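TarM (Staphylococcus aureus subsp. aureus 21178, PDB 4X7R) is a glycosyltransferase-family protein of the GT-B fold that binds uridine-5'-diphosphate in its cleft. Local coordinates at residues V328-I333 with S400-Q405. The protein carries 1 engineered substitution. Sequence-based numbering, arbitrary orientation.
Sequences VPTKRI and SQYEGQ. With 3YW ((2S)-2,3-dihydroxypropyl 2-acetamido-2-deoxy-alpha-D-glucopyranoside), chain F; UDP (uridine-5'-diphosphate), chain E.
K331 and E403 meet almost at a right angle, the lysine ammonium lying on the syn side of one carboxylate oxygen in a salt bridge (NZ to OE2 2.8 Å), with a longer, weak bond from NZ to OE1. Although CB of K331 points away from 400-405, the bend at chi2 (-69°) and the extended end bring NZ back to the carboxylate and to UDP O3B, 3.0 Å from NZ, and O3A. S400 OG donates to E403 OE2 over 2.6 Å from the anti side, 32° out of the carboxylate plane, so two donors grip that oxygen and fix the rotation of the carboxylate. E403 OE1 in turn accepts from O3 of 3YW at 2.7 Å, and the backbone N atoms of G404 and Q405 donate to the same hydroxyl. At the backbone, Q401 N donates to T330 O in a nearly straight bond of 2.9 Å. T330 CG2 approaches Y402 CD2, while a water joins T330 OG1 to Y402 O. Two loops following parallel strands 320-324 and 395-398 thus contribute to the UDP and 3YW sites; R326 and E411 also bind UDP. E403 and E411 have the E-X7-E spacing, and K331 with R326 forms the basic pair at the diphosphate, as in many GT-B family members.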
ATOM      1  N   VAL A 328       6.545   2.549  10.111  1.00 53.71           N
ATOM      2  CA  VAL A 328       5.346   3.173  10.668  1.00 51.56           C
ATOM      3  C   VAL A 328       5.231   2.983  12.180  1.00 54.72           C
ATOM      4  O   VAL A 328       5.815   2.037  12.707  1.00 53.10           O
ATOM      5  CB  VAL A 328       4.042   2.758   9.906  1.00 52.90           C
ATOM      6  CG1 VAL A 328       4.018   3.304   8.486  1.00 51.52           C
ATOM      7  CG2 VAL A 328       3.802   1.247   9.935  1.00 51.76           C
ATOM      8  N   PRO A 329       4.466   3.856  12.890  1.00 53.83           N
ATOM      9  CA  PRO A 329       4.371   3.742  14.358  1.00 53.83           C
ATOM     10  C   PRO A 329       4.024   2.378  14.953  1.00 55.77           C
ATOM     11  O   PRO A 329       4.590   2.035  15.980  1.00 55.63           O
ATOM     12  CB  PRO A 329       3.315   4.790  14.714  1.00 55.76           C
ATOM     13  CG  PRO A 329       3.465   5.828  13.666  1.00 60.19           C
ATOM     14  CD  PRO A 329       3.740   5.057  12.408  1.00 55.07           C
ATOM     15  N   THR A 330       3.119   1.595  14.327  1.00 50.80           N
ATOM     16  CA  THR A 330       2.708   0.283  14.873  1.00 48.85           C
ATOM     17  C   THR A 330       3.819  -0.758  14.943  1.00 49.38           C
ATOM     18  O   THR A 330       3.750  -1.678  15.755  1.00 46.52           O
ATOM     19  CB  THR A 330       1.447  -0.242  14.212  1.00 54.36           C
ATOM     20  OG1 THR A 330       1.721  -0.421  12.837  1.00 52.85           O
ATOM     21  CG2 THR A 330       0.257   0.670  14.400  1.00 57.52           C
ATOM     22  N   LYS A 331       4.863  -0.586  14.108  1.00 46.68           N
ATOM     23  CA  LYS A 331       6.027  -1.469  14.040  1.00 46.03           C
ATOM     24  C   LYS A 331       6.960  -1.257  15.222  1.00 51.89           C
ATOM     25  O   LYS A 331       7.798  -2.120  15.504  1.00 52.36           O
ATOM     26  CB  LYS A 331       6.762  -1.315  12.695  1.00 47.81           C
ATOM     27  CG  LYS A 331       5.886  -1.566  11.461  1.00 51.30           C
ATOM     28  CD  LYS A 331       5.468  -3.027  11.281  1.00 48.12           C
ATOM     29  CE  LYS A 331       4.433  -3.117  10.192  1.00 53.34           C
ATOM     30  NZ  LYS A 331       3.935  -4.507  10.015  1.00 46.72           N
ATOM     31  N   ARG A 332       6.783  -0.127  15.950  1.00 49.82           N
ATOM     32  CA  ARG A 332       7.557   0.239  17.145  1.00 50.87           C
ATOM     33  C   ARG A 332       9.057   0.031  16.975  1.00 56.45           C
ATOM     34  O   ARG A 332       9.690  -0.650  17.782  1.00 56.84           O
ATOM     35  CB  ARG A 332       7.020  -0.454  18.423  1.00 50.10           C
ATOM     36  CG  ARG A 332       5.638   0.023  18.871  1.00 58.71           C
ATOM     37  CD  ARG A 332       5.519   1.523  19.176  1.00 68.32           C
ATOM     38  NE  ARG A 332       6.457   1.985  20.206  1.00 64.83           N
ATOM     39  CZ  ARG A 332       6.216   1.952  21.508  1.00 74.19           C
ATOM     40  NH1 ARG A 332       5.075   1.454  21.966  1.00 60.63           N
ATOM     41  NH2 ARG A 332       7.119   2.403  22.368  1.00 64.90           N
ATOM     42  N   ILE A 333       9.616   0.609  15.891  1.00 54.30           N
ATOM     43  CA  ILE A 333      11.047   0.543  15.575  1.00 56.05           C
ATOM     44  C   ILE A 333      11.839   1.293  16.666  1.00 63.51           C
ATOM     45  O   ILE A 333      13.001   0.964  16.907  1.00 65.09           O
ATOM     46  CB  ILE A 333      11.340   0.973  14.104  1.00 58.84           C
ATOM     47  CG1 ILE A 333      10.521   0.088  13.127  1.00 56.55           C
ATOM     48  CG2 ILE A 333      12.840   0.868  13.769  1.00 61.96           C
ATOM     49  CD1 ILE A 333      10.157   0.690  11.824  1.00 54.77           C
ATOM     50  N   SER A 400       6.752  -5.100  16.658  1.00 45.82           N
ATOM     51  CA  SER A 400       5.406  -4.672  16.251  1.00 45.30           C
ATOM     52  C   SER A 400       4.371  -4.939  17.341  1.00 50.94           C
ATOM     53  O   SER A 400       4.418  -5.983  17.995  1.00 49.21           O
ATOM     54  CB  SER A 400       4.998  -5.345  14.949  1.00 45.37           C
ATOM     55  OG  SER A 400       3.800  -4.758  14.473  1.00 54.00           O
ATOM     56  N   GLN A 401       3.470  -3.975  17.552  1.00 50.07           N
ATOM     57  CA  GLN A 401       2.433  -4.079  18.580  1.00 51.20           C
ATOM     58  C   GLN A 401       1.107  -4.557  18.013  1.00 50.80           C
ATOM     59  O   GLN A 401       0.242  -4.982  18.784  1.00 50.12           O
ATOM     60  CB  GLN A 401       2.246  -2.738  19.323  1.00 54.67           C
ATOM     61  CG  GLN A 401       3.420  -2.355  20.230  1.00 83.96           C
ATOM     62  CD  GLN A 401       3.386  -2.938  21.613  1.00109.44           C
ATOM     63  OE1 GLN A 401       2.345  -3.365  22.122  1.00108.53           O
ATOM     64  NE2 GLN A 401       4.526  -2.896  22.285  1.00104.15           N
ATOM     65  N   TYR A 402       0.904  -4.416  16.689  1.00 45.06           N
ATOM     66  CA  TYR A 402      -0.350  -4.837  16.068  1.00 43.96           C
ATOM     67  C   TYR A 402      -0.094  -5.432  14.677  1.00 47.98           C
ATOM     68  O   TYR A 402       0.622  -4.832  13.871  1.00 48.68           O
ATOM     69  CB  TYR A 402      -1.359  -3.662  15.946  1.00 45.70           C
ATOM     70  CG  TYR A 402      -1.478  -2.780  17.176  1.00 52.38           C
ATOM     71  CD1 TYR A 402      -2.381  -3.084  18.194  1.00 55.26           C
ATOM     72  CD2 TYR A 402      -0.690  -1.640  17.322  1.00 55.27           C
ATOM     73  CE1 TYR A 402      -2.491  -2.278  19.331  1.00 56.83           C
ATOM     74  CE2 TYR A 402      -0.774  -0.843  18.466  1.00 58.21           C
ATOM     75  CZ  TYR A 402      -1.683  -1.161  19.461  1.00 66.56           C
ATOM     76  OH  TYR A 402      -1.763  -0.379  20.584  1.00 72.09           O
ATOM     77  N   GLU A 403      -0.704  -6.589  14.388  1.00 40.58           N
ATOM     78  CA  GLU A 403      -0.622  -7.222  13.078  1.00 38.44           C
ATOM     79  C   GLU A 403      -1.937  -7.941  12.786  1.00 39.93           C
ATOM     80  O   GLU A 403      -2.691  -8.293  13.706  1.00 38.87           O
ATOM     81  CB  GLU A 403       0.545  -8.254  12.991  1.00 39.55           C
ATOM     82  CG  GLU A 403       1.968  -7.727  13.111  1.00 42.65           C
ATOM     83  CD  GLU A 403       2.424  -6.794  12.004  1.00 51.81           C
ATOM     84  OE1 GLU A 403       1.826  -6.817  10.904  1.00 42.81           O
ATOM     85  OE2 GLU A 403       3.387  -6.030  12.244  1.00 39.34           O
ATOM     86  N   GLY A 404      -2.148  -8.201  11.513  1.00 35.79           N
ATOM     87  CA  GLY A 404      -3.208  -9.057  11.017  1.00 35.13           C
ATOM     88  C   GLY A 404      -2.633 -10.455  10.943  1.00 37.31           C
ATOM     89  O   GLY A 404      -3.297 -11.438  11.285  1.00 36.63           O
ATOM     90  N   GLN A 405      -1.359 -10.544  10.533  1.00 33.31           N
ATOM     91  CA  GLN A 405      -0.624 -11.825  10.434  1.00 32.97           C
ATOM     92  C   GLN A 405       0.895 -11.626  10.514  1.00 37.54           C
ATOM     93  O   GLN A 405       1.525 -12.195  11.390  1.00 36.13           O
ATOM     94  CB  GLN A 405      -1.014 -12.605   9.159  1.00 32.27           C
ATOM     95  CG  GLN A 405      -0.447 -14.015   9.135  1.00 35.52           C
ATOM     96  CD  GLN A 405      -1.004 -14.859   8.015  1.00 42.69           C
ATOM     97  OE1 GLN A 405      -1.261 -14.387   6.906  1.00 35.38           O
ATOM     98  NE2 GLN A 405      -1.182 -16.144   8.286  1.00 35.19           N
TER
HETATM   99  O3A 3YW F 503      -3.688  -0.804   6.619  0.75 57.69           O
HETATM  100  C4A 3YW F 503      -1.768  -3.796   5.433  0.75 53.29           C
HETATM  101  C5A 3YW F 503      -2.088  -2.553   6.226  0.75 54.48           C
HETATM  102  O5  3YW F 503      -1.741  -6.856   5.746  0.75 49.54           O
HETATM  103  C6A 3YW F 503      -3.464  -2.017   5.916  0.75 55.48           C
HETATM  104  C5  3YW F 503      -0.736  -7.878   5.704  0.75 42.66           C
HETATM  105  C6  3YW F 503      -1.119  -8.810   4.579  0.75 38.95           C
HETATM  106  C4  3YW F 503      -0.655  -8.537   7.079  0.75 41.85           C
HETATM  107  O6  3YW F 503      -2.404  -9.381   4.776  0.75 36.01           O
HETATM  108  C3  3YW F 503      -0.139  -7.503   8.075  0.75 44.50           C
HETATM  109  O4  3YW F 503       0.249  -9.636   7.044  0.75 37.23           O
HETATM  110  O3  3YW F 503      -0.060  -8.037   9.396  0.75 39.03           O
HETATM  111  O7  3YW F 503      -1.616  -5.028  10.487  0.75 55.73           O
HETATM  112  C7  3YW F 503      -0.604  -4.661   9.899  0.75 54.03           C
HETATM  113  C8  3YW F 503       0.334  -3.651  10.488  0.75 53.39           C
HETATM  114  N2  3YW F 503      -0.266  -5.142   8.702  0.75 51.74           N
HETATM  115  C2  3YW F 503      -0.982  -6.227   8.049  0.75 48.39           C
HETATM  116  C1  3YW F 503      -1.493  -5.795   6.663  0.75 51.40           C
HETATM  117  O1  3YW F 503      -0.862  -4.683   6.093  0.75 51.03           O
HETATM  118  O2  3YW F 503      -1.106  -1.557   5.940  0.75 55.13           O
HETATM  119  N1  UDP E 501       8.633  -5.018   2.131  1.00 50.66           N
HETATM  120  C2  UDP E 501       9.568  -5.031   1.112  1.00 49.51           C
HETATM  121  N3  UDP E 501      10.624  -4.166   1.278  1.00 50.42           N
HETATM  122  C4  UDP E 501      10.826  -3.290   2.322  1.00 52.45           C
HETATM  123  C5  UDP E 501       9.789  -3.293   3.321  1.00 49.12           C
HETATM  124  C6  UDP E 501       8.747  -4.138   3.200  1.00 48.91           C
HETATM  125  O2  UDP E 501       9.474  -5.754   0.129  1.00 48.76           O
HETATM  126  O4  UDP E 501      11.862  -2.600   2.347  1.00 54.49           O
HETATM  127  C1' UDP E 501       7.587  -6.070   2.087  1.00 50.35           C
HETATM  128  C2' UDP E 501       7.948  -7.341   2.850  1.00 51.43           C
HETATM  129  O2' UDP E 501       8.711  -8.221   2.042  1.00 57.27           O
HETATM  130  C3' UDP E 501       6.563  -7.912   3.160  1.00 50.74           C
HETATM  131  C4' UDP E 501       5.709  -6.661   3.342  1.00 52.40           C
HETATM  132  O4' UDP E 501       6.410  -5.576   2.687  1.00 52.57           O
HETATM  133  O3' UDP E 501       6.018  -8.811   2.193  1.00 48.31           O
HETATM  134  C5' UDP E 501       5.415  -6.299   4.775  1.00 54.21           C
HETATM  135  O5' UDP E 501       4.430  -7.246   5.245  1.00 55.71           O
HETATM  136  PA  UDP E 501       3.880  -7.350   6.750  1.00 51.80           P
HETATM  137  O1A UDP E 501       2.674  -8.207   6.758  1.00 45.51           O
HETATM  138  O2A UDP E 501       4.987  -7.943   7.635  1.00 50.78           O
HETATM  139  O3A UDP E 501       3.530  -5.908   7.242  1.00 50.17           O
HETATM  140  PB  UDP E 501       2.634  -4.729   6.625  1.00 53.58           P
HETATM  141  O1B UDP E 501       1.434  -5.314   5.926  1.00 52.11           O
HETATM  142  O2B UDP E 501       3.453  -3.904   5.627  1.00 48.81           O
HETATM  143  O3B UDP E 501       2.142  -3.848   7.756  1.00 57.57           O
HETATM  144  O   HOH W   1       2.339  -2.962  12.839  1.00 55.89           O